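Local coordinates for flavoprotein (Thermotoga maritima, PDB 5V8S) that probably passes electrons from a flavin mononucleotide in a flavodoxin-like domain to a mu-oxo-diiron centre held in a metallo-beta-lactamase-like domain, at residues P188-S194 with L242-P248; I221-A225 with Y255-K260. The protein carries 1 engineered substitution. One frame throughout, in Å; residues are numbered along the deposited sequence.

Interaction 1: residues P188-S194 with L242-P248; sequences PEILDDS and LIWKKDP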
# COMPACT_ATOMS: atom_id res chain seq x y z
N PRO A 188 24.96 6.90 -8.02
CA PRO A 188 26.08 6.23 -8.68
C PRO A 188 27.41 6.73 -8.14
O PRO A 188 27.55 7.86 -7.67
CB PRO A 188 25.90 6.60 -10.15
CG PRO A 188 24.53 7.15 -10.27
CD PRO A 188 24.20 7.73 -8.96
N GLU A 189 28.41 5.88 -8.29
CA GLU A 189 29.73 6.11 -7.72
C GLU A 189 30.56 7.11 -8.53
O GLU A 189 31.75 7.28 -8.22
CB GLU A 189 30.48 4.78 -7.62
CG GLU A 189 29.59 3.54 -7.36
CD GLU A 189 30.39 2.32 -6.90
OE1 GLU A 189 30.10 1.19 -7.37
OE2 GLU A 189 31.30 2.48 -6.06
N ILE A 190 29.99 7.76 -9.54
CA ILE A 190 30.67 8.79 -10.31
C ILE A 190 29.63 9.82 -10.75
O ILE A 190 28.43 9.61 -10.58
CB ILE A 190 31.48 8.23 -11.51
CG1 ILE A 190 30.59 7.56 -12.54
CG2 ILE A 190 32.56 7.25 -11.02
CD1 ILE A 190 31.38 7.25 -13.85
N LEU A 191 30.09 10.95 -11.29
CA LEU A 191 29.18 12.03 -11.65
C LEU A 191 28.53 11.85 -13.01
O LEU A 191 27.41 12.33 -13.22
CB LEU A 191 29.91 13.38 -11.67
CG LEU A 191 30.36 13.97 -10.34
CD1 LEU A 191 31.21 15.21 -10.55
CD2 LEU A 191 29.14 14.32 -9.54
N ASP A 192 29.25 11.26 -13.97
CA ASP A 192 28.82 11.34 -15.36
C ASP A 192 28.70 9.98 -16.02
O ASP A 192 28.78 8.94 -15.35
CB ASP A 192 29.75 12.26 -16.15
CG ASP A 192 31.12 11.67 -16.39
OD1 ASP A 192 31.44 10.62 -15.80
OD2 ASP A 192 31.90 12.26 -17.18
N ASP A 193 28.48 9.99 -17.34
CA ASP A 193 28.20 8.79 -18.13
C ASP A 193 29.44 8.18 -18.77
O ASP A 193 29.34 7.60 -19.85
CB ASP A 193 27.13 9.09 -19.19
CG ASP A 193 27.59 10.12 -20.23
OD1 ASP A 193 28.42 10.99 -19.90
OD2 ASP A 193 27.09 10.07 -21.39
N SER A 194 30.61 8.30 -18.14
CA SER A 194 31.87 7.89 -18.74
C SER A 194 32.22 6.42 -18.50
O SER A 194 33.14 5.91 -19.14
CB SER A 194 33.01 8.79 -18.23
OG SER A 194 33.13 8.72 -16.82
N LEU A 242 22.82 10.92 -12.85
CA LEU A 242 24.02 11.15 -13.64
C LEU A 242 23.87 12.35 -14.57
O LEU A 242 22.78 12.65 -15.08
CB LEU A 242 24.29 9.93 -14.50
CG LEU A 242 24.89 8.68 -13.84
CD1 LEU A 242 25.32 7.75 -14.95
CD2 LEU A 242 26.07 9.01 -12.91
N ILE A 243 25.01 12.99 -14.84
CA ILE A 243 25.17 13.98 -15.90
C ILE A 243 25.62 13.23 -17.15
O ILE A 243 26.39 12.27 -17.05
CB ILE A 243 26.22 15.02 -15.48
CG1 ILE A 243 25.70 15.82 -14.29
CG2 ILE A 243 26.63 15.92 -16.64
CD1 ILE A 243 26.80 16.44 -13.49
N TRP A 244 25.15 13.68 -18.31
CA TRP A 244 25.46 13.02 -19.58
C TRP A 244 26.28 13.97 -20.45
O TRP A 244 25.74 14.89 -21.07
CB TRP A 244 24.18 12.57 -20.26
CG TRP A 244 23.45 11.54 -19.45
CD1 TRP A 244 22.75 11.75 -18.28
CD2 TRP A 244 23.36 10.13 -19.72
NE1 TRP A 244 22.24 10.55 -17.83
CE2 TRP A 244 22.59 9.55 -18.69
CE3 TRP A 244 23.83 9.32 -20.74
CZ2 TRP A 244 22.30 8.19 -18.66
CZ3 TRP A 244 23.55 7.96 -20.71
CH2 TRP A 244 22.78 7.41 -19.68
N LYS A 245 27.59 13.74 -20.47
CA LYS A 245 28.52 14.49 -21.29
C LYS A 245 29.03 13.72 -22.50
O LYS A 245 29.37 14.34 -23.51
CB LYS A 245 29.72 14.92 -20.44
CG LYS A 245 29.41 16.06 -19.48
CD LYS A 245 30.50 16.24 -18.41
CE LYS A 245 31.82 16.66 -19.00
NZ LYS A 245 32.86 16.86 -17.93
N LYS A 246 29.08 12.40 -22.42
CA LYS A 246 29.59 11.62 -23.54
C LYS A 246 28.50 11.33 -24.56
O LYS A 246 28.74 11.46 -25.77
CB LYS A 246 30.22 10.34 -22.98
CG LYS A 246 30.60 9.28 -24.00
CD LYS A 246 31.23 8.08 -23.29
CE LYS A 246 30.73 6.76 -23.85
NZ LYS A 246 31.17 5.57 -23.04
N ASP A 247 27.30 10.95 -24.12
CA ASP A 247 26.27 10.44 -25.03
C ASP A 247 24.89 10.81 -24.50
O ASP A 247 24.09 9.95 -24.13
CB ASP A 247 26.42 8.92 -25.17
CG ASP A 247 25.59 8.33 -26.29
OD1 ASP A 247 24.92 9.05 -27.04
OD2 ASP A 247 25.61 7.09 -26.42
N PRO A 248 24.57 12.11 -24.44
CA PRO A 248 23.22 12.50 -23.98
C PRO A 248 22.10 11.93 -24.85
O PRO A 248 20.99 11.74 -24.34
CB PRO A 248 23.24 14.04 -24.03
CG PRO A 248 24.29 14.35 -25.04
CD PRO A 248 25.35 13.30 -24.85
O HOH W 1 32.22 14.96 -15.62
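Asp-192 and Ile-243 bring the two loops to a CA-CA distance of 4.5 Å, and the chains advance in the same sense, with Asp-193 next opposite Trp-244. One straight backbone bond joins the loops here, Ile-243 N to Leu-191 O at 3.0 Å (178°).

At Asp-193, next after Asp-192, a side chain takes over the bonding to the other loop's backbone. Asp-193 turns its CG in between its own N and carbonyl carbon (chi1 64°), which presents the carboxylate to three successive amides. OD1 takes Lys-245 N at 2.9 Å from above the carboxylate plane and Lys-246 N at 3.0 Å through its syn lone pair; OD2 takes Asp-247 N at 2.9 Å, also syn. A buried carboxylate gripped by this many N-H groups is probably held ionised, and bonds to both oxygens would hold its rotation. The same residue lays CB over one face of the Trp-244 ring, 4.1 Å from the centroid of the six-membered ring, as a CH-pi contact. Leu-242 works the other end: CD2 presses on Pro-188 CG at 3.6 Å.

These bonds fasten residues 245-247 just ahead of helix 248-260, of which Asp-247 is the N-cap. Asp-193 and Trp-244 both lie against Val-199 of helix 196-214, while Leu-191 and Ile-243 pack on strands 16-22 and 26-34, and Lys-245 NZ bonds to Ile-21 O.

Interaction 2: residues I221-A225 with Y255-K260; sequences ILEGA and YVSVAK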
# COMPACT_ATOMS: atom_id res chain seq x y z
N ILE A 221 6.42 13.46 -22.66
CA ILE A 221 7.82 13.14 -22.92
C ILE A 221 8.07 13.15 -24.41
O ILE A 221 9.06 13.71 -24.90
CB ILE A 221 8.19 11.77 -22.31
CG1 ILE A 221 8.21 11.86 -20.79
CG2 ILE A 221 9.55 11.26 -22.84
CD1 ILE A 221 8.36 10.49 -20.13
N LEU A 222 7.16 12.53 -25.17
CA LEU A 222 7.31 12.48 -26.61
C LEU A 222 7.24 13.88 -27.21
O LEU A 222 8.04 14.23 -28.09
CB LEU A 222 6.24 11.57 -27.20
CG LEU A 222 6.28 10.15 -26.62
CD1 LEU A 222 5.18 9.32 -27.24
CD2 LEU A 222 7.65 9.51 -26.87
N GLU A 223 6.29 14.70 -26.75
CA GLU A 223 6.21 16.08 -27.22
C GLU A 223 7.46 16.86 -26.86
O GLU A 223 7.97 17.65 -27.68
CB GLU A 223 4.99 16.77 -26.61
CG GLU A 223 3.66 16.35 -27.19
CD GLU A 223 2.54 17.29 -26.79
OE1 GLU A 223 2.83 18.44 -26.38
OE2 GLU A 223 1.36 16.89 -26.91
N GLY A 224 7.95 16.70 -25.63
CA GLY A 224 9.15 17.42 -25.22
C GLY A 224 10.37 17.01 -26.01
O GLY A 224 11.18 17.85 -26.41
N ALA A 225 10.54 15.70 -26.24
CA ALA A 225 11.67 15.23 -27.04
C ALA A 225 11.61 15.80 -28.45
O ALA A 225 12.65 16.16 -29.02
CB ALA A 225 11.67 13.71 -27.08
N TYR A 255 14.47 7.75 -22.61
CA TYR A 255 13.23 8.40 -22.18
C TYR A 255 12.12 8.13 -23.19
O TYR A 255 10.99 7.80 -22.83
CB TYR A 255 13.45 9.91 -21.99
CG TYR A 255 13.64 10.30 -20.56
CD1 TYR A 255 14.78 9.92 -19.86
CD2 TYR A 255 12.66 11.01 -19.88
CE1 TYR A 255 14.95 10.24 -18.52
CE2 TYR A 255 12.81 11.33 -18.55
CZ TYR A 255 13.94 10.94 -17.87
OH TYR A 255 14.04 11.26 -16.53
N VAL A 256 12.44 8.24 -24.48
CA VAL A 256 11.43 8.03 -25.52
C VAL A 256 10.99 6.57 -25.57
O VAL A 256 9.80 6.27 -25.71
CB VAL A 256 11.97 8.53 -26.88
CG1 VAL A 256 11.06 8.08 -28.01
CG2 VAL A 256 12.07 10.03 -26.87
N SER A 257 11.95 5.64 -25.45
CA SER A 257 11.61 4.22 -25.46
C SER A 257 10.68 3.85 -24.31
O SER A 257 9.72 3.09 -24.48
CB SER A 257 12.89 3.40 -25.37
OG SER A 257 12.59 2.03 -25.38
N VAL A 258 10.95 4.38 -23.11
CA VAL A 258 10.08 4.13 -21.98
C VAL A 258 8.71 4.74 -22.22
O VAL A 258 7.68 4.11 -21.97
CB VAL A 258 10.73 4.64 -20.68
CG1 VAL A 258 9.74 4.62 -19.50
CG2 VAL A 258 11.96 3.83 -20.36
N ALA A 259 8.67 5.98 -22.70
CA ALA A 259 7.38 6.64 -22.95
C ALA A 259 6.54 5.87 -23.96
O ALA A 259 5.31 5.80 -23.81
CB ALA A 259 7.61 8.08 -23.40
N LYS A 260 7.17 5.30 -25.00
CA LYS A 260 6.44 4.55 -26.00
C LYS A 260 6.14 3.13 -25.55
O LYS A 260 5.32 2.46 -26.18
CB LYS A 260 7.20 4.49 -27.33
CG LYS A 260 7.31 5.85 -28.01
CD LYS A 260 7.54 5.76 -29.51
CE LYS A 260 8.73 4.92 -29.83
NZ LYS A 260 9.36 5.31 -31.16
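Ile-221 and Leu-222 meet Ala-259 with different branches, and their torsions decide which. In Ile-221 (chi1 -70°) it is CG2 that stands opposite the backbone N, and this methyl goes to the neighbouring helix, resting on Ala-259 CB at 3.8 Å, on the carbonyl oxygen of Tyr-255 and near the edge of the Tyr-255 ring. Leu-222 has an extended chain to CD1 (chi2 179°), which leaves CD2 as its main touching branch: that methyl lies 3.8 Å from Ala-259 CB, and it also reaches Val-256 CG1 and the aliphatic CG of Lys-260, whose side chain crosses that of the leucine at about a right angle. Ala-259 CB therefore fits between the two larger side chains.

Val-256 uses both its methyls. CG1 faces Leu-222 CD2 at 3.9 Å, and CG2 meets Ala-225 CB at 3.7 Å, one turn further along the partner helix. The interface is apolar, built from Ile, Leu and Val side chains, two alanine methyls and the aliphatic part of Lys-260, and the segments run roughly antiparallel (148° between directions) with their axes 9.6 Å apart.

Helix 218-228 is thus joined to the last turns of helix 248-260. Tyr-255 also packs against Val-206, Tyr-209 and Ile-210 of helix 196-214, with its hydroxyl bonded to Gly-183 O; Val-258 O accepts from Tyr-351 OH, a residue of the flavodoxin-like part, and Ile-221 touches the loop residue Leu-162.

In the fold
The segments of the two interactions alternate along the chain: 188-194, 221-225, 242-248, 255-260. Their centres lie 20 Å apart and their nearest atoms about 7 Å, without touching. What links them is helix 248-260, whose N-cap residue Asp-247 is bonded in interaction 1 and whose last turns carry interaction 2; helix 196-214 also packs against residues of both. The di-iron centre lies about 14 Å from the side chain of Ile-243 and 9 Å from that of Tyr-255, and His-240, a residue of its pocket, shortly precedes 242-248. Beyond helix 248-260 the chain enters strand 267-273 of the flavodoxin-like sheet, so together the contacts tie both ends of the helix that leads from one domain to the other.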